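Local atomic coordinates of FAD dependent oxidoreductase domain-containing protein (Deinococcus radiodurans R1, PDB entry 3C4N), a protein that is of unknown function but binds ADP and is probably an FAD-dependent oxidoreductase of the ETF-QO/FixC family. Residues G134-L142 and L152-V162; A253-S264 and P280-I291. One frame throughout, in Å; residues are numbered along the deposited sequence.

Interaction 1. Residues G134-L142 and L152-V162; sequences GLTPTLDAL and LDPARLPVARV
Thr136 and Ala160 form the hydrogen-bonded pair of a short antiparallel ladder, where strand 136-137 lies along strand 159-163 in a mixed beta sheet. Each backbone N reaches the other residue's carbonyl: Thr136 N to Ala160 O spans 2.8 Å with an N-H...O angle of 136°, and the return bond from Ala160 N to Thr136 O is almost equally bent. Pro137 and Val159 follow as the non-hydrogen-bonded pair. On its other edge strand 159-163 bonds to strand 118-127, Val159 with Leu127 and Arg161 with His125.

Leu135 covers the start of the ladder. With CG anti to its own carbonyl carbon (chi1 -55°), the side chain forks over the opposing strand: CD1 meets Val159 CG2 at 4.0 Å, while CD2 comes obliquely to Arg161 NE at 3.9 Å. That nitrogen is buried by the contact and has no polar partner in the model, with an aliphatic methyl group for its neighbour here.

Thr138 joins the far end of the ladder to the residues just before strand 159-163, Leu157 and Pro158. As helix 138-141 begins, its backbone N donates to Pro158 O at 2.6 Å, N-H...O angle 149°. Its hydroxyl lies near the carbonyls of Leu157 and Pro158, but OG1 is modelled too close to a neighbour for its bonding to be trusted. The methyl is clearer, with Thr138 CG2 4.2 Å from Leu152 CD1; both residues also touch Leu126. Farther along the helix, Leu139 crosses the Pro154 ring at about a right angle, CD1 of the leucine 3.5 Å from CB of the proline.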
loop_
_atom_site.group_PDB
_atom_site.type_symbol
_atom_site.label_atom_id
_atom_site.label_comp_id
_atom_site.label_asym_id
_atom_site.label_seq_id
_atom_site.Cartn_x
_atom_site.Cartn_y
_atom_site.Cartn_z
ATOM N N GLY A 134 11.461 -8.688 46.279
ATOM C CA GLY A 134 10.686 -7.495 46.585
ATOM C C GLY A 134 9.293 -7.495 45.976
ATOM O O GLY A 134 9.091 -6.997 44.869
ATOM N N LEU A 135 8.330 -8.049 46.706
ATOM C CA LEU A 135 6.947 -8.119 46.249
ATOM C C LEU A 135 6.142 -6.946 46.792
ATOM O O LEU A 135 6.686 -6.050 47.434
ATOM C CB LEU A 135 6.308 -9.425 46.717
ATOM C CG LEU A 135 7.057 -10.694 46.310
ATOM C CD1 LEU A 135 6.502 -11.896 47.068
ATOM C CD2 LEU A 135 6.933 -10.884 44.807
ATOM N N THR A 136 4.838 -6.966 46.547
ATOM C CA THR A 136 3.973 -5.899 47.009
ATOM C C THR A 136 2.583 -6.455 47.295
ATOM O O THR A 136 2.020 -7.201 46.491
ATOM C CB THR A 136 3.873 -4.772 45.946
ATOM O OG1 THR A 136 5.188 -4.306 45.617
ATOM C CG2 THR A 136 3.046 -3.603 46.473
ATOM N N PRO A 137 2.018 -6.110 48.463
ATOM C CA PRO A 137 0.685 -6.586 48.837
ATOM C C PRO A 137 -0.357 -6.060 47.862
ATOM O O PRO A 137 -0.513 -4.848 47.696
ATOM C CB PRO A 137 0.503 -6.030 50.247
ATOM C CG PRO A 137 1.279 -4.748 50.194
ATOM C CD PRO A 137 2.545 -5.186 49.484
ATOM N N THR A 138 -1.059 -6.985 47.217
ATOM C CA THR A 138 -2.094 -6.658 46.244
ATOM C C THR A 138 -3.021 -5.567 46.761
ATOM O O THR A 138 -3.465 -4.707 46.004
ATOM C CB THR A 138 -2.942 -7.894 45.921
ATOM O OG1 THR A 138 -2.087 -9.037 45.789
ATOM C CG2 THR A 138 -3.698 -7.691 44.626
ATOM N N LEU A 139 -3.312 -5.612 48.057
ATOM C CA LEU A 139 -4.192 -4.630 48.678
ATOM C C LEU A 139 -3.710 -3.201 48.447
ATOM O O LEU A 139 -4.508 -2.293 48.206
ATOM C CB LEU A 139 -4.307 -4.909 50.181
ATOM C CG LEU A 139 -5.470 -5.785 50.653
ATOM C CD1 LEU A 139 -5.602 -7.020 49.776
ATOM C CD2 LEU A 139 -5.239 -6.170 52.102
ATOM N N ASP A 140 -2.399 -3.008 48.521
ATOM C CA ASP A 140 -1.794 -1.694 48.333
ATOM C C ASP A 140 -1.573 -1.386 46.859
ATOM O O ASP A 140 -1.712 -0.240 46.432
ATOM C CB ASP A 140 -0.465 -1.632 49.087
ATOM C CG ASP A 140 -0.643 -1.728 50.593
ATOM O OD1 ASP A 140 0.302 -2.172 51.283
ATOM O OD2 ASP A 140 -1.727 -1.352 51.088
ATOM N N ALA A 141 -1.228 -2.418 46.091
ATOM C CA ALA A 141 -0.984 -2.286 44.651
ATOM C C ALA A 141 -2.234 -1.800 43.919
ATOM O O ALA A 141 -2.157 -0.970 43.012
ATOM C CB ALA A 141 -0.534 -3.625 44.081
ATOM N N LEU A 142 -3.383 -2.332 44.319
ATOM C CA LEU A 142 -4.658 -1.959 43.721
ATOM C C LEU A 142 -5.343 -0.869 44.545
ATOM O O LEU A 142 -6.566 -0.737 44.532
ATOM C CB LEU A 142 -5.553 -3.197 43.605
ATOM C CG LEU A 142 -5.460 -4.019 42.318
ATOM C CD1 LEU A 142 -4.122 -3.801 41.643
ATOM C CD2 LEU A 142 -5.679 -5.494 42.633
ATOM N N LEU A 152 -10.510 -10.226 41.376
ATOM C CA LEU A 152 -9.864 -11.294 42.120
ATOM C C LEU A 152 -10.245 -11.410 43.576
ATOM O O LEU A 152 -11.078 -10.665 44.092
ATOM C CB LEU A 152 -8.341 -11.143 42.034
ATOM C CG LEU A 152 -7.784 -9.857 41.426
ATOM C CD1 LEU A 152 -6.402 -9.547 41.974
ATOM C CD2 LEU A 152 -7.740 -10.015 39.925
ATOM N N ASP A 153 -9.608 -12.369 44.232
ATOM C CA ASP A 153 -9.822 -12.609 45.644
ATOM C C ASP A 153 -8.493 -12.302 46.340
ATOM O O ASP A 153 -7.545 -13.077 46.263
ATOM C CB ASP A 153 -10.222 -14.065 45.872
ATOM C CG ASP A 153 -10.440 -14.380 47.333
ATOM O OD1 ASP A 153 -9.471 -14.267 48.115
ATOM O OD2 ASP A 153 -11.580 -14.732 47.695
ATOM N N PRO A 154 -8.411 -11.149 47.016
ATOM C CA PRO A 154 -7.215 -10.703 47.737
ATOM C C PRO A 154 -6.553 -11.771 48.604
ATOM O O PRO A 154 -5.331 -11.775 48.756
ATOM C CB PRO A 154 -7.735 -9.538 48.570
ATOM C CG PRO A 154 -8.789 -8.945 47.671
ATOM C CD PRO A 154 -9.504 -10.169 47.148
ATOM N N ALA A 155 -7.347 -12.676 49.170
ATOM C CA ALA A 155 -6.804 -13.730 50.032
ATOM C C ALA A 155 -6.015 -14.802 49.276
ATOM O O ALA A 155 -4.954 -15.229 49.727
ATOM C CB ALA A 155 -7.935 -14.381 50.830
ATOM N N ARG A 156 -6.533 -15.233 48.130
ATOM C CA ARG A 156 -5.862 -16.256 47.329
ATOM C C ARG A 156 -4.732 -15.661 46.469
ATOM O O ARG A 156 -3.932 -16.393 45.888
ATOM C CB ARG A 156 -6.886 -16.976 46.445
ATOM C CG ARG A 156 -8.189 -17.326 47.173
ATOM C CD ARG A 156 -9.175 -18.031 46.253
ATOM N NE ARG A 156 -9.026 -19.481 46.298
ATOM C CZ ARG A 156 -9.741 -20.276 47.084
ATOM N NH1 ARG A 156 -10.665 -19.764 47.887
ATOM N NH2 ARG A 156 -9.517 -21.582 47.084
ATOM N N LEU A 157 -4.675 -14.333 46.397
ATOM C CA LEU A 157 -3.648 -13.623 45.635
ATOM C C LEU A 157 -3.278 -12.370 46.422
ATOM O O LEU A 157 -3.461 -11.247 45.948
ATOM C CB LEU A 157 -4.173 -13.220 44.252
ATOM C CG LEU A 157 -4.394 -14.310 43.197
ATOM C CD1 LEU A 157 -5.101 -13.720 41.984
ATOM C CD2 LEU A 157 -3.054 -14.917 42.795
ATOM N N PRO A 158 -2.744 -12.549 47.637
ATOM C CA PRO A 158 -2.341 -11.462 48.530
ATOM C C PRO A 158 -1.203 -10.569 48.039
ATOM O O PRO A 158 -1.259 -9.346 48.187
ATOM C CB PRO A 158 -1.976 -12.204 49.813
ATOM C CG PRO A 158 -1.387 -13.465 49.299
ATOM C CD PRO A 158 -2.358 -13.855 48.200
ATOM N N VAL A 159 -0.175 -11.179 47.456
ATOM C CA VAL A 159 0.984 -10.433 46.981
ATOM C C VAL A 159 1.175 -10.441 45.458
ATOM O O VAL A 159 0.567 -11.239 44.743
ATOM C CB VAL A 159 2.274 -10.971 47.635
ATOM C CG1 VAL A 159 2.157 -10.898 49.166
ATOM C CG2 VAL A 159 2.524 -12.410 47.179
ATOM N N ALA A 160 2.039 -9.551 44.975
ATOM C CA ALA A 160 2.318 -9.456 43.550
ATOM C C ALA A 160 3.694 -8.853 43.266
ATOM O O ALA A 160 4.330 -8.263 44.142
ATOM C CB ALA A 160 1.240 -8.618 42.864
ATOM N N ARG A 161 4.145 -9.016 42.027
ATOM C CA ARG A 161 5.420 -8.469 41.580
ATOM C C ARG A 161 5.030 -7.333 40.630
ATOM O O ARG A 161 4.603 -7.577 39.501
ATOM C CB ARG A 161 6.219 -9.551 40.842
ATOM C CG ARG A 161 7.486 -9.070 40.123
ATOM C CD ARG A 161 8.758 -9.414 40.888
ATOM N NE ARG A 161 8.747 -10.793 41.369
ATOM C CZ ARG A 161 8.574 -11.864 40.597
ATOM N NH1 ARG A 161 8.403 -11.726 39.289
ATOM N NH2 ARG A 161 8.541 -13.074 41.142
ATOM N N VAL A 162 5.150 -6.098 41.102
ATOM C CA VAL A 162 4.792 -4.932 40.301
ATOM C C VAL A 162 5.890 -4.461 39.350
ATOM O O VAL A 162 7.070 -4.493 39.693
ATOM C CB VAL A 162 4.448 -3.721 41.194
ATOM C CG1 VAL A 162 3.974 -2.562 40.329
ATOM C CG2 VAL A 162 3.394 -4.100 42.223
#

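Interaction 2. Residues A253-S264 and P280-I291; sequences AYRQFPRLDLLS and PQNGGYTLVPAI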
loop_
_atom_site.group_PDB
_atom_site.type_symbol
_atom_site.label_atom_id
_atom_site.label_comp_id
_atom_site.label_asym_id
_atom_site.label_seq_id
_atom_site.Cartn_x
_atom_site.Cartn_y
_atom_site.Cartn_z
ATOM N N ALA A 253 1.881 -22.146 17.855
ATOM C CA ALA A 253 0.818 -22.366 18.817
ATOM C C ALA A 253 -0.371 -21.468 18.487
ATOM O O ALA A 253 -0.205 -20.315 18.081
ATOM C CB ALA A 253 1.313 -22.089 20.227
ATOM N N TYR A 254 -1.573 -22.012 18.637
ATOM C CA TYR A 254 -2.770 -21.236 18.386
ATOM C C TYR A 254 -3.262 -20.719 19.712
ATOM O O TYR A 254 -3.549 -21.486 20.636
ATOM C CB TYR A 254 -3.868 -22.069 17.757
ATOM C CG TYR A 254 -5.098 -21.264 17.418
ATOM C CD1 TYR A 254 -5.062 -20.281 16.432
ATOM C CD2 TYR A 254 -6.313 -21.521 18.040
ATOM C CE1 TYR A 254 -6.211 -19.585 16.067
ATOM C CE2 TYR A 254 -7.464 -20.832 17.681
ATOM C CZ TYR A 254 -7.410 -19.875 16.695
ATOM O OH TYR A 254 -8.567 -19.258 16.291
ATOM N N ARG A 255 -3.372 -19.401 19.791
ATOM C CA ARG A 255 -3.807 -18.748 21.006
ATOM C C ARG A 255 -5.029 -17.902 20.727
ATOM O O ARG A 255 -5.083 -17.165 19.745
ATOM C CB ARG A 255 -2.678 -17.884 21.540
ATOM C CG ARG A 255 -3.023 -17.088 22.767
ATOM C CD ARG A 255 -1.938 -16.053 22.997
ATOM N NE ARG A 255 -1.160 -16.325 24.193
ATOM C CZ ARG A 255 -0.007 -15.733 24.475
ATOM N NH1 ARG A 255 0.504 -14.841 23.638
ATOM N NH2 ARG A 255 0.621 -16.024 25.606
ATOM N N GLN A 256 -6.009 -18.018 21.610
ATOM C CA GLN A 256 -7.248 -17.279 21.484
ATOM C C GLN A 256 -7.201 -16.075 22.419
ATOM O O GLN A 256 -6.469 -16.084 23.405
ATOM C CB GLN A 256 -8.417 -18.195 21.850
ATOM C CG GLN A 256 -8.423 -19.500 21.075
ATOM C CD GLN A 256 -9.559 -20.415 21.483
ATOM O OE1 GLN A 256 -9.591 -20.936 22.608
ATOM N NE2 GLN A 256 -10.507 -20.616 20.571
ATOM N N PHE A 257 -7.975 -15.038 22.111
ATOM C CA PHE A 257 -7.988 -13.846 22.949
ATOM C C PHE A 257 -9.402 -13.432 23.346
ATOM O O PHE A 257 -9.843 -12.311 23.052
ATOM C CB PHE A 257 -7.293 -12.682 22.231
ATOM C CG PHE A 257 -5.916 -13.015 21.725
ATOM C CD1 PHE A 257 -5.749 -13.731 20.541
ATOM C CD2 PHE A 257 -4.784 -12.592 22.415
ATOM C CE1 PHE A 257 -4.475 -14.015 20.049
ATOM C CE2 PHE A 257 -3.505 -12.871 21.933
ATOM C CZ PHE A 257 -3.349 -13.583 20.745
ATOM N N PRO A 258 -10.136 -14.325 24.029
ATOM C CA PRO A 258 -11.501 -13.975 24.437
ATOM C C PRO A 258 -11.551 -12.694 25.267
ATOM O O PRO A 258 -10.625 -12.394 26.024
ATOM C CB PRO A 258 -11.959 -15.213 25.213
ATOM C CG PRO A 258 -10.685 -15.803 25.723
ATOM C CD PRO A 258 -9.734 -15.634 24.569
ATOM N N ARG A 259 -12.639 -11.942 25.116
ATOM C CA ARG A 259 -12.813 -10.683 25.831
ATOM C C ARG A 259 -13.606 -10.790 27.133
ATOM O O ARG A 259 -14.574 -11.543 27.225
ATOM C CB ARG A 259 -13.482 -9.646 24.930
ATOM C CG ARG A 259 -13.759 -8.362 25.676
ATOM C CD ARG A 259 -13.890 -7.172 24.768
ATOM N NE ARG A 259 -14.600 -6.146 25.468
ATOM C CZ ARG A 259 -14.305 -4.900 25.820
ATOM N NH1 ARG A 259 -13.172 -4.249 25.577
ATOM N NH2 ARG A 259 -15.267 -4.305 26.489
ATOM N N LEU A 260 -13.181 -10.018 28.130
ATOM C CA LEU A 260 -13.832 -9.994 29.431
ATOM C C LEU A 260 -14.486 -8.632 29.634
ATOM O O LEU A 260 -13.809 -7.643 29.921
ATOM C CB LEU A 260 -12.815 -10.233 30.540
ATOM C CG LEU A 260 -13.405 -10.324 31.951
ATOM C CD1 LEU A 260 -14.097 -11.671 32.146
ATOM C CD2 LEU A 260 -12.292 -10.154 32.966
ATOM N N ASP A 261 -15.807 -8.585 29.498
ATOM C CA ASP A 261 -16.529 -7.336 29.639
ATOM C C ASP A 261 -16.775 -6.904 31.072
ATOM O O ASP A 261 -17.883 -7.026 31.584
ATOM C CB ASP A 261 -17.856 -7.421 28.888
ATOM C CG ASP A 261 -17.666 -7.545 27.390
ATOM O OD1 ASP A 261 -17.139 -6.600 26.773
ATOM O OD2 ASP A 261 -18.036 -8.589 26.827
ATOM N N LEU A 262 -15.730 -6.410 31.722
ATOM C CA LEU A 262 -15.842 -5.922 33.086
ATOM C C LEU A 262 -15.126 -4.577 33.162
ATOM O O LEU A 262 -14.086 -4.386 32.530
ATOM C CB LEU A 262 -15.239 -6.921 34.070
ATOM C CG LEU A 262 -16.109 -8.158 34.307
ATOM C CD1 LEU A 262 -15.368 -9.160 35.150
ATOM C CD2 LEU A 262 -17.400 -7.744 34.991
ATOM N N LEU A 263 -15.705 -3.651 33.924
ATOM C CA LEU A 263 -15.174 -2.302 34.081
ATOM C C LEU A 263 -13.663 -2.193 33.979
ATOM O O LEU A 263 -12.933 -2.867 34.698
ATOM C CB LEU A 263 -15.617 -1.704 35.416
ATOM C CG LEU A 263 -15.266 -0.224 35.617
ATOM C CD1 LEU A 263 -15.928 0.596 34.516
ATOM C CD2 LEU A 263 -15.761 0.259 36.994
ATOM N N SER A 264 -13.197 -1.334 33.083
ATOM C CA SER A 264 -11.772 -1.130 32.918
ATOM C C SER A 264 -11.482 0.339 32.670
ATOM O O SER A 264 -12.327 1.070 32.153
ATOM C CB SER A 264 -11.246 -1.957 31.753
ATOM O OG SER A 264 -9.913 -1.592 31.458
ATOM N N PRO A 280 -6.276 -4.664 30.025
ATOM C CA PRO A 280 -7.362 -3.679 29.958
ATOM C C PRO A 280 -7.383 -3.011 28.582
ATOM O O PRO A 280 -6.355 -2.547 28.091
ATOM C CB PRO A 280 -7.015 -2.705 31.084
ATOM C CG PRO A 280 -5.512 -2.829 31.197
ATOM C CD PRO A 280 -5.296 -4.309 31.068
ATOM N N GLN A 281 -8.555 -2.964 27.961
ATOM C CA GLN A 281 -8.666 -2.374 26.637
ATOM C C GLN A 281 -10.124 -2.139 26.243
ATOM O O GLN A 281 -10.990 -2.968 26.528
ATOM C CB GLN A 281 -8.001 -3.292 25.612
ATOM C CG GLN A 281 -7.916 -2.708 24.227
ATOM C CD GLN A 281 -7.404 -3.708 23.203
ATOM O OE1 GLN A 281 -6.240 -4.157 23.255
ATOM N NE2 GLN A 281 -8.278 -4.074 22.263
ATOM N N ASN A 282 -10.397 -1.009 25.596
ATOM C CA ASN A 282 -11.760 -0.695 25.177
ATOM C C ASN A 282 -12.763 -0.779 26.327
ATOM O O ASN A 282 -13.869 -1.289 26.154
ATOM C CB ASN A 282 -12.196 -1.646 24.063
ATOM C CG ASN A 282 -12.249 -0.968 22.715
ATOM O OD1 ASN A 282 -11.274 -0.343 22.281
ATOM N ND2 ASN A 282 -13.387 -1.087 22.036
ATOM N N GLY A 283 -12.369 -0.289 27.500
ATOM C CA GLY A 283 -13.257 -0.308 28.648
ATOM C C GLY A 283 -13.433 -1.673 29.279
ATOM O O GLY A 283 -14.173 -1.821 30.248
ATOM N N GLY A 284 -12.755 -2.672 28.734
ATOM C CA GLY A 284 -12.858 -4.008 29.280
ATOM C C GLY A 284 -11.483 -4.626 29.436
ATOM O O GLY A 284 -10.500 -3.927 29.674
ATOM N N TYR A 285 -11.408 -5.943 29.300
ATOM C CA TYR A 285 -10.142 -6.651 29.424
ATOM C C TYR A 285 -10.081 -7.693 28.330
ATOM O O TYR A 285 -11.096 -8.275 27.952
ATOM C CB TYR A 285 -10.030 -7.354 30.786
ATOM C CG TYR A 285 -10.088 -6.430 31.985
ATOM C CD1 TYR A 285 -8.927 -5.913 32.556
ATOM C CD2 TYR A 285 -11.312 -6.049 32.534
ATOM C CE1 TYR A 285 -8.984 -5.038 33.645
ATOM C CE2 TYR A 285 -11.381 -5.172 33.620
ATOM C CZ TYR A 285 -10.214 -4.670 34.170
ATOM O OH TYR A 285 -10.277 -3.789 35.226
ATOM N N THR A 286 -8.884 -7.907 27.806
ATOM C CA THR A 286 -8.672 -8.909 26.782
ATOM C C THR A 286 -7.907 -10.000 27.503
ATOM O O THR A 286 -6.896 -9.727 28.144
ATOM C CB THR A 286 -7.834 -8.360 25.630
ATOM O OG1 THR A 286 -8.591 -7.369 24.928
ATOM C CG2 THR A 286 -7.462 -9.471 24.665
ATOM N N LEU A 287 -8.393 -11.231 27.415
ATOM C CA LEU A 287 -7.749 -12.347 28.096
ATOM C C LEU A 287 -6.655 -12.948 27.206
ATOM O O LEU A 287 -6.928 -13.361 26.083
ATOM C CB LEU A 287 -8.827 -13.383 28.471
ATOM C CG LEU A 287 -8.501 -14.521 29.432
ATOM C CD1 LEU A 287 -9.762 -15.071 30.080
ATOM C CD2 LEU A 287 -7.774 -15.597 28.656
ATOM N N VAL A 288 -5.416 -12.967 27.702
ATOM C CA VAL A 288 -4.269 -13.510 26.956
ATOM C C VAL A 288 -3.788 -14.812 27.616
ATOM O O VAL A 288 -2.956 -14.801 28.528
ATOM C CB VAL A 288 -3.095 -12.483 26.902
ATOM C CG1 VAL A 288 -1.971 -12.997 26.000
ATOM C CG2 VAL A 288 -3.596 -11.149 26.394
ATOM N N PRO A 289 -4.306 -15.957 27.146
ATOM C CA PRO A 289 -3.938 -17.263 27.702
ATOM C C PRO A 289 -2.444 -17.551 27.665
ATOM O O PRO A 289 -1.689 -16.953 26.895
ATOM C CB PRO A 289 -4.728 -18.256 26.841
ATOM C CG PRO A 289 -5.879 -17.445 26.339
ATOM C CD PRO A 289 -5.214 -16.126 26.003
ATOM N N ALA A 290 -2.023 -18.474 28.517
ATOM C CA ALA A 290 -0.632 -18.858 28.560
ATOM C C ALA A 290 -0.469 -19.956 27.513
ATOM O O ALA A 290 -1.437 -20.631 27.151
ATOM C CB ALA A 290 -0.282 -19.383 29.940
ATOM N N ILE A 291 0.747 -20.103 27.003
ATOM C CA ILE A 291 1.041 -21.141 26.027
ATOM C C ILE A 291 1.841 -22.177 26.803
ATOM O O ILE A 291 2.990 -21.935 27.181
ATOM C CB ILE A 291 1.900 -20.615 24.855
ATOM C CG1 ILE A 291 1.281 -19.339 24.275
ATOM C CG2 ILE A 291 2.007 -21.686 23.760
ATOM C CD1 ILE A 291 -0.121 -19.509 23.728
HETATM O O HOH W 1 -9.527 0.118 29.054
#
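Pro289 O is gripped side-on by two nitrogens of one arginine: Arg255 NE and Arg255 NH2 each lie 2.8 Å from it, both bonds bent to 131° at the hydrogen. The arginine leaves its backbone with CG anti to N and bends at chi3 (-112°), which turns the guanidinium back to that carbonyl. Val288 CG1 sits over the centre of the group, 3.7 Å above its plane, and Ile291 CG1 covers the opposite face. An alanine at Arg255 would remove both donors and is likely to leave Pro289 O without a mate on this side, and Val288 CG1 and Ile291 CG1 without the flat group they enclose.

Beyond it, strand 251-260 runs antiparallel to strand 284-288, one arm of a beta hairpin. Leu260 and Tyr285 are its hydrogen-bonded pair; Leu260 N reaches Tyr285 O at 2.7 Å and 170°, nearly straight. The Tyr285 ring is held at both face and edge. Ser264 CB makes a CH-pi contact over one face, 4.0 Å from the ring centroid, Leu260 O lies in plane at the edge, and Tyr285 OH donates to Leu263 O at 2.9 Å in the carbonyl plane.

At the hairpin's type I' turn, Gln281 to Gly284, extended Arg259 passes over Gly284, where a CB would clash with Arg259 NH2. Its NE forms a salt bridge with Asp261 OD1 at 2.9 Å, NH2 binds the same oxygen, and NH1 makes a weak bond to Asn282 O at 3.1 Å. Since Asp261 OD2 lies close to Glu337 OE2, Arg259 probably offsets some of that like-charge repulsion while also reaching the turn's backbone.

Interactions 1 and 2 lie in one mixed sheet without touching: their centres are 21 Å apart and their nearest atoms about 8 Å. Strand 118-127 links them, pairing with strand 159-163 of interaction 1 and with strand 270-273, which runs antiparallel to the hairpin strand 276-281. Helix 146-149 is a second bridge, since Leu142 and Pro154 touch its Ala148 and Leu149 while Leu263 and Tyr285 touch its Glu147. Interaction 1 is the more peripheral, with its centre 28 Å from that of the chain against 14 Å, and away from the nucleotide. Interaction 2 approaches it through Phe257, whose side chain is about 6 Å from that of ADP-binding Ala78 and about 10 Å from the bound ADP.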